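Local coordinates for protein putative transcriptional regulator (Streptomyces coelicolor A3, PDB 2PQQ) that probably binds DNA and regulates transcription in response to cAMP, this chain being the N-terminal cyclic nucleotide-binding domain of the longer protein, at residues A[28-42]-A[91-105]. Numbering follows the deposited sequence.
Sequences MSEVTLARGDTLFHE and RTATGTALTEVKLLA
Phe40 and Arg91 meet because of how both side chains are turned: the phenylalanine ring leaves with CG wedged between its own backbone N and carbonyl carbon (chi1 50°), while Arg91 folds back at chi2 (-66°) and then runs straight. Arg91 CD sits 3.7 Å from the centroid of the Phe40 ring, a CH-pi contact, and the guanidinium lies flat over the same face, its CZ 4.2 Å from the centroid with the planes 22° apart. At the ring's edge, in its plane, Phe40 CE2 comes to 3.0 Å from Ala93 O. The ring also touches Ile80 of strand 79-80. The guanidinium is also hydrogen-bonded through NH2 to Arg48 O, so stack and bond together fix its rotation. Replacing Phe40 by alanine takes away the ring, and the Arg91 side chain would probably lose its stacking face while a gap opened beside Ile80.

Next door, Thr94 OG1 accepts a nearly straight bond from Glu42 N (2.8 Å), and the Glu42 carboxylate goes on to Thr62 N. Further along, Leu39 CD2 and Leu103 CD2 reach toward each other tip to tip at 3.9 Å. Leu103 CD1 also packs against Val31 CG1, and Leu33 CD1 packs on Ala97 CB, making one apolar lining from the two strand pairs.

Strand 29-33 pairs antiparallel with 101-105 through six backbone bonds. The type II turn from Ala34 to Asp37 then leads the chain into strand 38-40, which pairs antiparallel with 94-97; there Ala97 N hydrogen-bonds to Asp37 O at 2.8 Å. Asp37 OD2 braces the turn by accepting Ala34 N from above the carboxylate plane. Two antiparallel pairings in different sheets, linked by this turn and with Leu33, Leu39 and Leu103 packed between them, are consistent with the cupin-like jelly-roll beta-barrel of cyclic nucleotide-binding domains.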
loop_
_atom_site.group_PDB
_atom_site.type_symbol
_atom_site.label_atom_id
_atom_site.label_comp_id
_atom_site.label_asym_id
_atom_site.label_seq_id
_atom_site.Cartn_x
_atom_site.Cartn_y
_atom_site.Cartn_z
HETATM N N MSE A 28 18.334 -23.251 14.033
HETATM C CA MSE A 28 19.024 -22.394 13.068
HETATM C C MSE A 28 20.468 -22.819 12.802
HETATM O O MSE A 28 21.089 -23.511 13.618
HETATM C CB MSE A 28 18.976 -20.923 13.506
HETATM C CG MSE A 28 17.555 -20.356 13.502
HETATM SE SE MSE A 28 17.437 -18.589 14.328
HETATM C CE MSE A 28 17.094 -17.587 12.679
ATOM N N SER A 29 20.985 -22.413 11.646
ATOM C CA SER A 29 22.391 -22.634 11.334
ATOM C C SER A 29 23.191 -21.339 11.267
ATOM O O SER A 29 22.661 -20.276 10.884
ATOM C CB SER A 29 22.555 -23.483 10.070
ATOM O OG SER A 29 21.510 -23.234 9.155
ATOM N N GLU A 30 24.450 -21.423 11.694
ATOM C CA GLU A 30 25.363 -20.290 11.717
ATOM C C GLU A 30 25.928 -20.095 10.317
ATOM O O GLU A 30 26.277 -21.061 9.650
ATOM C CB GLU A 30 26.528 -20.572 12.671
ATOM C CG GLU A 30 26.466 -19.842 14.000
ATOM C CD GLU A 30 27.045 -18.437 13.895
ATOM O OE1 GLU A 30 26.326 -17.537 13.387
ATOM O OE2 GLU A 30 28.219 -18.244 14.319
ATOM N N VAL A 31 25.978 -18.846 9.872
ATOM C CA VAL A 31 26.619 -18.478 8.613
ATOM C C VAL A 31 27.621 -17.340 8.937
ATOM O O VAL A 31 27.314 -16.461 9.734
ATOM C CB VAL A 31 25.551 -18.041 7.547
ATOM C CG1 VAL A 31 26.213 -17.585 6.271
ATOM C CG2 VAL A 31 24.579 -19.184 7.239
ATOM N N THR A 32 28.821 -17.378 8.364
ATOM C CA THR A 32 29.752 -16.257 8.525
ATOM C C THR A 32 30.324 -15.851 7.170
ATOM O O THR A 32 30.737 -16.688 6.371
ATOM C CB THR A 32 30.855 -16.528 9.623
ATOM O OG1 THR A 32 31.971 -15.626 9.472
ATOM C CG2 THR A 32 31.349 -17.953 9.540
ATOM N N LEU A 33 30.284 -14.554 6.910
ATOM C CA LEU A 33 30.736 -13.996 5.659
ATOM C C LEU A 33 31.950 -13.127 5.935
ATOM O O LEU A 33 31.983 -12.439 6.942
ATOM C CB LEU A 33 29.643 -13.108 5.071
ATOM C CG LEU A 33 28.255 -13.654 4.844
ATOM C CD1 LEU A 33 27.354 -12.523 4.350
ATOM C CD2 LEU A 33 28.363 -14.761 3.832
ATOM N N ALA A 34 32.935 -13.177 5.046
ATOM C CA ALA A 34 33.991 -12.168 4.997
ATOM C C ALA A 34 33.492 -10.963 4.200
ATOM O O ALA A 34 32.564 -11.075 3.394
ATOM C CB ALA A 34 35.243 -12.729 4.347
ATOM N N ARG A 35 34.117 -9.816 4.413
ATOM C CA ARG A 35 33.792 -8.602 3.666
ATOM C C ARG A 35 33.859 -8.845 2.153
ATOM O O ARG A 35 34.818 -9.449 1.643
ATOM C CB ARG A 35 34.733 -7.469 4.087
ATOM C CG ARG A 35 34.569 -6.165 3.323
ATOM C CD ARG A 35 35.627 -5.138 3.744
ATOM N NE ARG A 35 35.077 -4.115 4.634
ATOM C CZ ARG A 35 35.306 -4.024 5.944
ATOM N NH1 ARG A 35 36.097 -4.893 6.560
ATOM N NH2 ARG A 35 34.746 -3.045 6.643
ATOM N N GLY A 36 32.836 -8.382 1.439
ATOM C CA GLY A 36 32.756 -8.582 0.004
ATOM C C GLY A 36 32.195 -9.942 -0.401
ATOM O O GLY A 36 31.993 -10.200 -1.590
ATOM N N ASP A 37 31.972 -10.827 0.570
ATOM C CA ASP A 37 31.243 -12.079 0.315
ATOM C C ASP A 37 29.809 -11.749 -0.048
ATOM O O ASP A 37 29.257 -10.780 0.471
ATOM C CB ASP A 37 31.232 -12.979 1.553
ATOM C CG ASP A 37 32.477 -13.862 1.663
ATOM O OD1 ASP A 37 33.381 -13.750 0.819
ATOM O OD2 ASP A 37 32.534 -14.684 2.606
ATOM N N THR A 38 29.209 -12.539 -0.936
ATOM C CA THR A 38 27.799 -12.375 -1.224
ATOM C C THR A 38 27.003 -13.428 -0.465
ATOM O O THR A 38 27.328 -14.619 -0.507
ATOM C CB THR A 38 27.455 -12.426 -2.741
ATOM O OG1 THR A 38 27.263 -13.786 -3.146
ATOM C CG2 THR A 38 28.533 -11.785 -3.595
ATOM N N LEU A 39 25.977 -12.975 0.258
ATOM C CA LEU A 39 25.048 -13.875 0.951
ATOM C C LEU A 39 24.190 -14.682 -0.033
ATOM O O LEU A 39 23.991 -15.909 0.108
ATOM C CB LEU A 39 24.127 -13.061 1.875
ATOM C CG LEU A 39 23.148 -13.820 2.764
ATOM C CD1 LEU A 39 23.911 -14.758 3.693
ATOM C CD2 LEU A 39 22.311 -12.844 3.573
ATOM N N PHE A 40 23.594 -13.970 -0.970
ATOM C CA PHE A 40 22.918 -14.600 -2.082
ATOM C C PHE A 40 22.880 -13.618 -3.228
ATOM O O PHE A 40 23.107 -12.427 -3.035
ATOM C CB PHE A 40 21.494 -15.107 -1.708
ATOM C CG PHE A 40 20.627 -14.068 -1.000
ATOM C CD1 PHE A 40 20.338 -14.195 0.357
ATOM C CD2 PHE A 40 20.110 -12.972 -1.693
ATOM C CE1 PHE A 40 19.523 -13.258 1.009
ATOM C CE2 PHE A 40 19.314 -12.035 -1.057
ATOM C CZ PHE A 40 19.032 -12.160 0.302
ATOM N N HIS A 41 22.623 -14.124 -4.430
ATOM C CA HIS A 41 22.541 -13.282 -5.615
ATOM C C HIS A 41 21.099 -13.066 -5.992
ATOM O O HIS A 41 20.303 -13.990 -5.895
ATOM C CB HIS A 41 23.244 -13.955 -6.795
ATOM C CG HIS A 41 24.737 -13.913 -6.711
ATOM N ND1 HIS A 41 25.481 -14.940 -6.170
ATOM C CD2 HIS A 41 25.623 -12.957 -7.074
ATOM C CE1 HIS A 41 26.764 -14.632 -6.231
ATOM N NE2 HIS A 41 26.877 -13.427 -6.766
ATOM N N GLU A 42 20.761 -11.875 -6.470
ATOM C CA GLU A 42 19.424 -11.654 -7.025
ATOM C C GLU A 42 19.110 -12.702 -8.103
ATOM O O GLU A 42 19.957 -13.002 -8.963
ATOM C CB GLU A 42 19.318 -10.238 -7.584
ATOM C CG GLU A 42 17.954 -9.863 -8.126
ATOM C CD GLU A 42 17.954 -8.526 -8.829
ATOM O OE1 GLU A 42 18.977 -7.781 -8.780
ATOM O OE2 GLU A 42 16.925 -8.223 -9.453
ATOM N N ARG A 91 15.279 -14.834 -5.107
ATOM C CA ARG A 91 15.714 -13.593 -4.446
ATOM C C ARG A 91 15.511 -12.368 -5.343
ATOM O O ARG A 91 15.781 -12.408 -6.556
ATOM C CB ARG A 91 17.173 -13.672 -4.001
ATOM C CG ARG A 91 17.473 -14.794 -3.050
ATOM C CD ARG A 91 16.765 -14.610 -1.714
ATOM N NE ARG A 91 17.275 -15.565 -0.725
ATOM C CZ ARG A 91 16.711 -15.799 0.458
ATOM N NH1 ARG A 91 15.604 -15.166 0.814
ATOM N NH2 ARG A 91 17.250 -16.690 1.275
ATOM N N THR A 92 15.032 -11.295 -4.735
ATOM C CA THR A 92 14.737 -10.048 -5.449
ATOM C C THR A 92 15.907 -9.069 -5.297
ATOM O O THR A 92 15.943 -8.029 -5.950
ATOM C CB THR A 92 13.443 -9.397 -4.912
ATOM O OG1 THR A 92 13.537 -9.278 -3.492
ATOM C CG2 THR A 92 12.226 -10.242 -5.235
ATOM N N ALA A 93 16.871 -9.430 -4.457
ATOM C CA ALA A 93 18.078 -8.631 -4.263
ATOM C C ALA A 93 19.354 -9.469 -4.061
ATOM O O ALA A 93 19.287 -10.658 -3.743
ATOM C CB ALA A 93 17.886 -7.679 -3.086
ATOM N N THR A 94 20.514 -8.830 -4.265
ATOM C CA THR A 94 21.803 -9.396 -3.882
ATOM C C THR A 94 22.195 -8.840 -2.510
ATOM O O THR A 94 22.008 -7.668 -2.240
ATOM C CB THR A 94 22.890 -9.069 -4.938
ATOM O OG1 THR A 94 22.520 -9.684 -6.176
ATOM C CG2 THR A 94 24.263 -9.607 -4.510
ATOM N N GLY A 95 22.698 -9.706 -1.638
ATOM C CA GLY A 95 23.139 -9.298 -0.328
ATOM C C GLY A 95 24.636 -9.441 -0.316
ATOM O O GLY A 95 25.156 -10.514 -0.586
ATOM N N THR A 96 25.316 -8.335 -0.037
ATOM C CA THR A 96 26.769 -8.281 -0.026
ATOM C C THR A 96 27.276 -7.836 1.354
ATOM O O THR A 96 26.834 -6.841 1.893
ATOM C CB THR A 96 27.268 -7.353 -1.138
ATOM O OG1 THR A 96 26.817 -7.873 -2.395
ATOM C CG2 THR A 96 28.793 -7.246 -1.153
ATOM N N ALA A 97 28.181 -8.617 1.920
ATOM C CA ALA A 97 28.753 -8.328 3.221
ATOM C C ALA A 97 29.620 -7.071 3.103
ATOM O O ALA A 97 30.513 -6.987 2.249
ATOM C CB ALA A 97 29.588 -9.517 3.720
ATOM N N LEU A 98 29.341 -6.080 3.933
ATOM C CA LEU A 98 30.186 -4.875 3.966
ATOM C C LEU A 98 31.309 -4.997 4.967
ATOM O O LEU A 98 32.284 -4.209 4.944
ATOM C CB LEU A 98 29.356 -3.648 4.312
ATOM C CG LEU A 98 28.295 -3.326 3.285
ATOM C CD1 LEU A 98 27.273 -2.356 3.905
ATOM C CD2 LEU A 98 28.946 -2.762 2.010
ATOM N N THR A 99 31.161 -5.969 5.862
ATOM C CA THR A 99 32.120 -6.215 6.933
ATOM C C THR A 99 32.192 -7.723 7.137
ATOM O O THR A 99 31.603 -8.496 6.371
ATOM C CB THR A 99 31.638 -5.590 8.269
ATOM O OG1 THR A 99 30.361 -6.142 8.605
ATOM C CG2 THR A 99 31.488 -4.092 8.160
ATOM N N GLU A 100 32.929 -8.147 8.157
ATOM C CA GLU A 100 32.756 -9.476 8.711
ATOM C C GLU A 100 31.306 -9.556 9.175
ATOM O O GLU A 100 30.835 -8.684 9.902
ATOM C CB GLU A 100 33.686 -9.698 9.903
ATOM C CG GLU A 100 33.601 -11.107 10.474
ATOM C CD GLU A 100 33.400 -11.123 11.972
ATOM O OE1 GLU A 100 34.376 -10.877 12.727
ATOM O OE2 GLU A 100 32.260 -11.405 12.398
ATOM N N VAL A 101 30.589 -10.577 8.722
ATOM C CA VAL A 101 29.195 -10.752 9.112
ATOM C C VAL A 101 28.961 -12.160 9.669
ATOM O O VAL A 101 29.508 -13.139 9.164
ATOM C CB VAL A 101 28.214 -10.523 7.919
ATOM C CG1 VAL A 101 26.756 -10.617 8.378
ATOM C CG2 VAL A 101 28.466 -9.155 7.249
ATOM N N LYS A 102 28.142 -12.239 10.709
ATOM C CA LYS A 102 27.609 -13.512 11.175
ATOM C C LYS A 102 26.094 -13.409 11.168
ATOM O O LYS A 102 25.525 -12.334 11.454
ATOM C CB LYS A 102 28.126 -13.849 12.572
ATOM C CG LYS A 102 29.595 -14.242 12.608
ATOM C CD LYS A 102 30.068 -14.543 14.034
ATOM C CE LYS A 102 31.588 -14.513 14.160
ATOM N NZ LYS A 102 32.269 -15.558 13.316
ATOM N N LEU A 103 25.455 -14.517 10.791
ATOM C CA LEU A 103 24.004 -14.607 10.687
ATOM C C LEU A 103 23.525 -15.958 11.222
ATOM O O LEU A 103 24.292 -16.925 11.261
ATOM C CB LEU A 103 23.529 -14.495 9.226
ATOM C CG LEU A 103 24.137 -13.481 8.248
ATOM C CD1 LEU A 103 25.151 -14.174 7.379
ATOM C CD2 LEU A 103 23.055 -12.892 7.385
ATOM N N LEU A 104 22.257 -16.009 11.608
ATOM C CA LEU A 104 21.600 -17.278 11.909
ATOM C C LEU A 104 20.542 -17.481 10.833
ATOM O O LEU A 104 19.800 -16.556 10.544
ATOM C CB LEU A 104 20.950 -17.202 13.287
ATOM C CG LEU A 104 21.975 -17.255 14.427
ATOM C CD1 LEU A 104 21.299 -16.987 15.780
ATOM C CD2 LEU A 104 22.709 -18.596 14.427
ATOM N N ALA A 105 20.477 -18.664 10.249
ATOM C CA ALA A 105 19.559 -18.915 9.134
ATOM C C ALA A 105 18.510 -19.948 9.501
ATOM O O ALA A 105 18.822 -20.946 10.157
ATOM C CB ALA A 105 20.354 -19.395 7.924
#